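Nucleoporin NUP170 (Chaetomium thermophilum, PDB 5HAX) probably serves as a scaffold nucleoporin of the nuclear pore complex, pairing a beta-propeller-like N-terminal region with a helical region that follows. Local coordinates at residues D37-S42 and T411-V416. Sequence-based numbering, arbitrary orientation.
Sequences DYEMQS and TGRIKV
E39 reaches across to R413 from a short edge strand, 39-41, which runs parallel to strand 427-433 at the border of a five-stranded mixed sheet, probably a blade of the beta-propeller. Its chain is extended, CG lying anti to the backbone N (chi1 -168°), which brings the carboxylate to R413 on helix 411-416. There OE1 meets R413 NH2 at 3.4 Å, a salt bridge that does not amount to a hydrogen bond. The oxygen comes to the edge of the guanidinium, near its plane, although the two flat groups are turned 54° apart and the side chains cross at about a right angle. OE1 also accepts a hydrogen bond from Q428, on the neighbouring strand. M40, with the alternation of a strand, packs its flexible side chain on F405 and W431 of the sheet. Q41 returns to the side of E39: its NE2 gives OE2 a weak hydrogen bond (3.3 Å) and also binds Q428, work suited to an amide. R413 runs out extended from the helix, then turns at chi3 (-48°), which brings NH2 to the glutamate while NE pairs with D410. With R413 shared between two acids and E39 held mainly by Q428, this partly exposed ion pair is probably a modest electrostatic link between edge strand and helix.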
loop_
_atom_site.group_PDB
_atom_site.type_symbol
_atom_site.label_atom_id
_atom_site.label_comp_id
_atom_site.label_asym_id
_atom_site.label_seq_id
_atom_site.Cartn_x
_atom_site.Cartn_y
_atom_site.Cartn_z
ATOM N N ASP A 37 17.338 -13.100 -6.833
ATOM C CA ASP A 37 16.928 -12.621 -8.148
ATOM C C ASP A 37 16.675 -11.117 -8.107
ATOM O O ASP A 37 15.764 -10.653 -7.413
ATOM C CB ASP A 37 15.672 -13.358 -8.605
ATOM C CG ASP A 37 15.917 -14.836 -8.846
ATOM O OD1 ASP A 37 16.319 -15.192 -9.973
ATOM O OD2 ASP A 37 15.705 -15.638 -7.911
ATOM N N TYR A 38 17.471 -10.362 -8.862
ATOM C CA TYR A 38 17.296 -8.924 -8.994
ATOM C C TYR A 38 17.578 -8.510 -10.428
ATOM O O TYR A 38 18.443 -9.081 -11.097
ATOM C CB TYR A 38 18.241 -8.123 -8.082
ATOM C CG TYR A 38 18.047 -8.311 -6.594
ATOM C CD1 TYR A 38 17.181 -7.495 -5.876
ATOM C CD2 TYR A 38 18.755 -9.284 -5.899
ATOM C CE1 TYR A 38 17.012 -7.656 -4.515
ATOM C CE2 TYR A 38 18.589 -9.451 -4.536
ATOM C CZ TYR A 38 17.720 -8.632 -3.852
ATOM O OH TYR A 38 17.558 -8.797 -2.496
ATOM N N GLU A 39 16.835 -7.510 -10.893
ATOM C CA GLU A 39 17.243 -6.689 -12.029
ATOM C C GLU A 39 17.400 -5.268 -11.504
ATOM O O GLU A 39 16.415 -4.633 -11.111
ATOM C CB GLU A 39 16.242 -6.749 -13.180
ATOM C CG GLU A 39 16.791 -6.144 -14.468
ATOM C CD GLU A 39 15.777 -6.108 -15.595
ATOM O OE1 GLU A 39 14.741 -6.799 -15.495
ATOM O OE2 GLU A 39 16.020 -5.384 -16.584
ATOM N N MET A 40 18.638 -4.781 -11.476
ATOM C CA MET A 40 18.938 -3.459 -10.949
ATOM C C MET A 40 18.797 -2.409 -12.043
ATOM O O MET A 40 19.147 -2.650 -13.201
ATOM C CB MET A 40 20.354 -3.421 -10.373
ATOM C CG MET A 40 20.543 -4.299 -9.145
ATOM S SD MET A 40 19.532 -3.786 -7.742
ATOM C CE MET A 40 20.180 -2.146 -7.428
ATOM N N GLN A 41 18.281 -1.243 -11.660
ATOM C CA GLN A 41 18.089 -0.123 -12.569
ATOM C C GLN A 41 18.769 1.110 -11.997
ATOM O O GLN A 41 18.718 1.354 -10.788
ATOM C CB GLN A 41 16.597 0.175 -12.788
ATOM C CG GLN A 41 15.768 -1.025 -13.225
ATOM C CD GLN A 41 16.089 -1.482 -14.633
ATOM O OE1 GLN A 41 16.902 -0.874 -15.330
ATOM N NE2 GLN A 41 15.445 -2.561 -15.062
ATOM N N SER A 42 19.411 1.880 -12.869
ATOM C CA SER A 42 19.957 3.163 -12.459
ATOM C C SER A 42 18.821 4.090 -12.039
ATOM O O SER A 42 17.720 4.051 -12.595
ATOM C CB SER A 42 20.766 3.786 -13.596
ATOM O OG SER A 42 21.514 4.898 -13.141
ATOM N N THR A 411 6.405 -7.537 -10.604
ATOM C CA THR A 411 5.025 -7.963 -10.807
ATOM C C THR A 411 4.799 -8.476 -12.223
ATOM O O THR A 411 4.090 -9.468 -12.427
ATOM C CB THR A 411 4.077 -6.803 -10.504
ATOM O OG1 THR A 411 4.348 -6.297 -9.191
ATOM C CG2 THR A 411 2.621 -7.250 -10.582
ATOM N N GLY A 412 5.401 -7.818 -13.214
ATOM C CA GLY A 412 5.217 -8.246 -14.592
ATOM C C GLY A 412 5.769 -9.634 -14.855
ATOM O O GLY A 412 5.135 -10.447 -15.531
ATOM N N ARG A 413 6.958 -9.926 -14.324
ATOM C CA ARG A 413 7.558 -11.239 -14.538
ATOM C C ARG A 413 6.859 -12.305 -13.704
ATOM O O ARG A 413 6.692 -13.443 -14.157
ATOM C CB ARG A 413 9.049 -11.189 -14.211
ATOM C CG ARG A 413 9.840 -12.380 -14.731
ATOM C CD ARG A 413 11.329 -12.239 -14.437
ATOM N NE ARG A 413 11.845 -10.922 -14.804
ATOM C CZ ARG A 413 12.223 -10.572 -16.030
ATOM N NH1 ARG A 413 12.145 -11.439 -17.032
ATOM N NH2 ARG A 413 12.678 -9.346 -16.258
ATOM N N ILE A 414 6.440 -11.956 -12.485
ATOM C CA ILE A 414 5.746 -12.914 -11.626
ATOM C C ILE A 414 4.415 -13.317 -12.250
ATOM O O ILE A 414 3.996 -14.478 -12.163
ATOM C CB ILE A 414 5.551 -12.321 -10.216
ATOM C CG1 ILE A 414 6.906 -12.139 -9.522
ATOM C CG2 ILE A 414 4.642 -13.216 -9.372
ATOM C CD1 ILE A 414 6.829 -11.377 -8.207
ATOM N N LYS A 415 3.724 -12.364 -12.878
ATOM C CA LYS A 415 2.407 -12.643 -13.437
ATOM C C LYS A 415 2.494 -13.554 -14.657
ATOM O O LYS A 415 1.602 -14.381 -14.875
ATOM C CB LYS A 415 1.714 -11.327 -13.796
ATOM C CG LYS A 415 0.331 -11.485 -14.406
ATOM C CD LYS A 415 -0.360 -10.138 -14.543
ATOM C CE LYS A 415 -1.728 -10.271 -15.200
ATOM N NZ LYS A 415 -1.627 -10.673 -16.633
ATOM N N VAL A 416 3.561 -13.427 -15.447
ATOM C CA VAL A 416 3.718 -14.219 -16.663
ATOM C C VAL A 416 4.360 -15.580 -16.405
ATOM O O VAL A 416 4.170 -16.503 -17.211
ATOM C CB VAL A 416 4.555 -13.425 -17.686
ATOM C CG1 VAL A 416 4.837 -14.241 -18.946
ATOM C CG2 VAL A 416 3.844 -12.135 -18.048
#